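Local atomic coordinates of carbamate kinase (Mycoplasma penetrans, PDB entry 4AXS), a protein that probably acts as a carbamate kinase, transferring the phosphoryl group of carbamoyl phosphate to ADP to make ATP. Residues H68-F78 with F96-I107. Numbering follows the deposited sequence.
Sequences HGNGPQVGMIF and FAEAGGMSQGYI. With SO4 (sulfate ion), chain B.
Val74 drops into a hole on helix 96-107 made by Phe96, Ala99, Gly100 and Ser103, and its two methyls share the Phe96 ring. CB lies 3.8 Å from Ser103 CB. CG1 turns to the aromatic side and reaches Phe96 CZ at 3.5 Å. With CG1 at a chi1 of 70°, CG2 is the branch that falls anti to the backbone N; it meets the Ala99 carbonyl and also stands over the face of the Phe96 ring, a CH-pi contact. One turn on, Ile77 is a second knob, among Ala99, Met102, Ser103 and Tyr106: CG2 touches Met102 SD at 3.8 Å while CD1 comes down on the Ser103 backbone. Phe78 then receives the edge of Phe96 on its face, the planes 64° apart and the centroids separated by 5.0 Å. The axes of 71-78 and 96-107 pass 8.5 Å apart at 121°, in the amino acid kinase fold, where helix 71-83 follows edge strand 64-68 through a glycine-bearing turn. A sulfate, probably from the crystallisation liquor, lies at this turn; Gly33 N and Lys232 NZ bind it, and Gly71 N adds a weak bond. From the same turn, Asn70 ND2 donates to Ser103 OG at 2.8 Å, the oxygen lying in the amide plane; Ser103 OG in turn donates to Gly100 O, which also accepts from Gln104 N on the same face, so the hydroxyl bridges the turn and its own helix. Ile107 CG2 sits over the centre of the His68 imidazole, 3.5 Å from the centroid. That ring is held from two corners, ND1 donating nearly straight to Gly69 O and NE2 bonded to Tyr130 OH.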
# COMPACT_ATOMS: atom_id res chain seq x y z
N HIS A 68 10.17 2.00 7.18
CA HIS A 68 9.74 1.39 8.44
C HIS A 68 9.80 -0.12 8.39
O HIS A 68 9.69 -0.72 7.32
CB HIS A 68 8.31 1.81 8.79
CG HIS A 68 7.28 1.25 7.86
ND1 HIS A 68 6.73 -0.00 8.03
CD2 HIS A 68 6.70 1.77 6.76
CE1 HIS A 68 5.86 -0.24 7.06
NE2 HIS A 68 5.82 0.82 6.28
N GLY A 69 9.97 -0.74 9.56
CA GLY A 69 9.97 -2.19 9.66
C GLY A 69 8.56 -2.67 9.93
O GLY A 69 7.63 -1.86 10.00
N ASN A 70 8.41 -3.98 10.11
CA ASN A 70 7.08 -4.56 10.27
C ASN A 70 7.05 -5.90 11.00
O ASN A 70 6.09 -6.65 10.87
CB ASN A 70 6.42 -4.71 8.91
CG ASN A 70 6.93 -5.91 8.15
OD1 ASN A 70 8.06 -6.38 8.37
ND2 ASN A 70 6.09 -6.43 7.23
N GLY A 71 8.10 -6.20 11.76
CA GLY A 71 8.19 -7.45 12.48
C GLY A 71 6.90 -7.78 13.21
O GLY A 71 6.25 -8.79 12.93
N PRO A 72 6.52 -6.93 14.17
CA PRO A 72 5.31 -7.22 14.94
C PRO A 72 4.02 -7.15 14.09
O PRO A 72 3.13 -8.00 14.24
CB PRO A 72 5.30 -6.11 16.01
CG PRO A 72 6.70 -5.57 16.05
CD PRO A 72 7.23 -5.73 14.66
N GLN A 73 3.91 -6.17 13.21
CA GLN A 73 2.64 -5.95 12.52
C GLN A 73 2.33 -7.07 11.57
O GLN A 73 1.18 -7.49 11.46
CB GLN A 73 2.63 -4.60 11.79
CG GLN A 73 2.82 -3.40 12.70
CD GLN A 73 4.21 -3.36 13.37
OE1 GLN A 73 5.17 -3.98 12.89
NE2 GLN A 73 4.30 -2.63 14.48
N VAL A 74 3.35 -7.57 10.87
CA VAL A 74 3.13 -8.62 9.89
C VAL A 74 2.83 -9.92 10.62
O VAL A 74 1.96 -10.68 10.21
CB VAL A 74 4.31 -8.79 8.89
CG1 VAL A 74 5.56 -9.37 9.57
CG2 VAL A 74 3.88 -9.66 7.73
N GLY A 75 3.54 -10.15 11.71
CA GLY A 75 3.23 -11.27 12.59
C GLY A 75 1.80 -11.26 13.12
O GLY A 75 1.15 -12.29 13.13
N MET A 76 1.31 -10.12 13.56
CA MET A 76 -0.03 -10.06 14.09
C MET A 76 -1.06 -10.42 13.08
O MET A 76 -2.08 -10.99 13.40
CB MET A 76 -0.34 -8.66 14.57
CG MET A 76 -1.77 -8.24 14.36
SD MET A 76 -2.06 -6.61 15.04
CE MET A 76 -2.27 -5.68 13.55
N ILE A 77 -0.78 -10.07 11.84
CA ILE A 77 -1.73 -10.23 10.78
C ILE A 77 -1.68 -11.63 10.29
O ILE A 77 -2.67 -12.16 9.89
CB ILE A 77 -1.40 -9.30 9.60
CG1 ILE A 77 -1.82 -7.87 9.90
CG2 ILE A 77 -2.08 -9.80 8.36
CD1 ILE A 77 -1.11 -6.81 9.09
N PHE A 78 -0.51 -12.21 10.30
CA PHE A 78 -0.31 -13.54 9.77
C PHE A 78 -0.80 -14.63 10.71
O PHE A 78 -1.38 -15.61 10.30
CB PHE A 78 1.15 -13.72 9.44
CG PHE A 78 1.48 -15.06 8.89
CD1 PHE A 78 1.36 -15.30 7.55
CD2 PHE A 78 1.92 -16.06 9.71
CE1 PHE A 78 1.67 -16.53 7.03
CE2 PHE A 78 2.24 -17.28 9.21
CZ PHE A 78 2.11 -17.51 7.87
N PHE A 96 2.96 -15.64 3.85
CA PHE A 96 3.60 -14.54 4.52
C PHE A 96 3.75 -13.32 3.61
O PHE A 96 3.58 -12.20 4.07
CB PHE A 96 4.96 -14.97 5.09
CG PHE A 96 5.38 -14.17 6.28
CD1 PHE A 96 4.80 -14.39 7.51
CD2 PHE A 96 6.35 -13.19 6.16
CE1 PHE A 96 5.18 -13.66 8.62
CE2 PHE A 96 6.73 -12.45 7.26
CZ PHE A 96 6.14 -12.69 8.50
N ALA A 97 4.06 -13.54 2.33
CA ALA A 97 4.12 -12.43 1.37
C ALA A 97 2.87 -11.58 1.46
O ALA A 97 2.95 -10.36 1.60
CB ALA A 97 4.32 -12.93 -0.04
N GLU A 98 1.71 -12.23 1.39
CA GLU A 98 0.44 -11.49 1.38
C GLU A 98 0.21 -10.75 2.70
O GLU A 98 -0.35 -9.66 2.70
CB GLU A 98 -0.76 -12.40 1.02
CG GLU A 98 -0.89 -12.73 -0.48
CD GLU A 98 -0.06 -13.95 -0.90
OE1 GLU A 98 0.54 -14.61 -0.03
OE2 GLU A 98 0.00 -14.25 -2.11
N ALA A 99 0.65 -11.33 3.81
CA ALA A 99 0.58 -10.65 5.11
C ALA A 99 1.58 -9.48 5.24
O ALA A 99 1.39 -8.58 6.07
CB ALA A 99 0.77 -11.64 6.23
N GLY A 100 2.63 -9.50 4.43
CA GLY A 100 3.51 -8.35 4.31
C GLY A 100 2.85 -7.27 3.47
O GLY A 100 3.06 -6.07 3.68
N GLY A 101 2.03 -7.70 2.50
CA GLY A 101 1.32 -6.76 1.66
C GLY A 101 0.34 -5.99 2.52
O GLY A 101 0.25 -4.75 2.45
N MET A 102 -0.38 -6.72 3.36
CA MET A 102 -1.34 -6.13 4.29
C MET A 102 -0.63 -5.31 5.35
O MET A 102 -1.14 -4.29 5.82
CB MET A 102 -2.16 -7.23 4.96
CG MET A 102 -2.83 -8.19 3.99
SD MET A 102 -3.68 -9.49 4.88
CE MET A 102 -4.29 -10.52 3.53
N SER A 103 0.56 -5.76 5.75
CA SER A 103 1.28 -5.02 6.79
C SER A 103 1.68 -3.64 6.28
O SER A 103 1.60 -2.67 7.03
CB SER A 103 2.51 -5.80 7.28
OG SER A 103 3.54 -5.81 6.31
N GLN A 104 2.08 -3.55 5.01
CA GLN A 104 2.47 -2.27 4.41
C GLN A 104 1.31 -1.28 4.33
O GLN A 104 1.47 -0.11 4.66
CB GLN A 104 3.06 -2.48 3.02
CG GLN A 104 4.49 -2.99 3.02
CD GLN A 104 5.09 -3.07 1.63
OE1 GLN A 104 5.15 -2.08 0.91
NE2 GLN A 104 5.58 -4.24 1.27
N GLY A 105 0.15 -1.76 3.90
CA GLY A 105 -1.00 -0.89 3.76
C GLY A 105 -1.61 -0.56 5.10
O GLY A 105 -2.25 0.49 5.30
N TYR A 106 -1.42 -1.47 6.05
CA TYR A 106 -1.87 -1.21 7.41
C TYR A 106 -0.99 -0.10 7.98
O TYR A 106 -1.49 0.93 8.45
CB TYR A 106 -1.83 -2.49 8.23
CG TYR A 106 -1.88 -2.30 9.74
CD1 TYR A 106 -2.85 -1.48 10.32
CD2 TYR A 106 -0.98 -2.97 10.58
CE1 TYR A 106 -2.90 -1.31 11.69
CE2 TYR A 106 -1.03 -2.81 11.95
CZ TYR A 106 -2.00 -1.97 12.50
OH TYR A 106 -2.06 -1.80 13.86
N ILE A 107 0.32 -0.26 7.89
CA ILE A 107 1.21 0.76 8.43
C ILE A 107 1.25 2.03 7.59
O ILE A 107 1.31 3.14 8.12
CB ILE A 107 2.64 0.21 8.64
CG1 ILE A 107 2.63 -0.97 9.62
CG2 ILE A 107 3.57 1.31 9.13
CD1 ILE A 107 3.69 -2.00 9.35
S SO4 B . 11.90 -4.58 12.61
O1 SO4 B . 11.53 -5.69 11.74
O2 SO4 B . 10.87 -3.55 12.44
O3 SO4 B . 11.96 -4.96 14.02
O4 SO4 B . 13.24 -4.08 12.26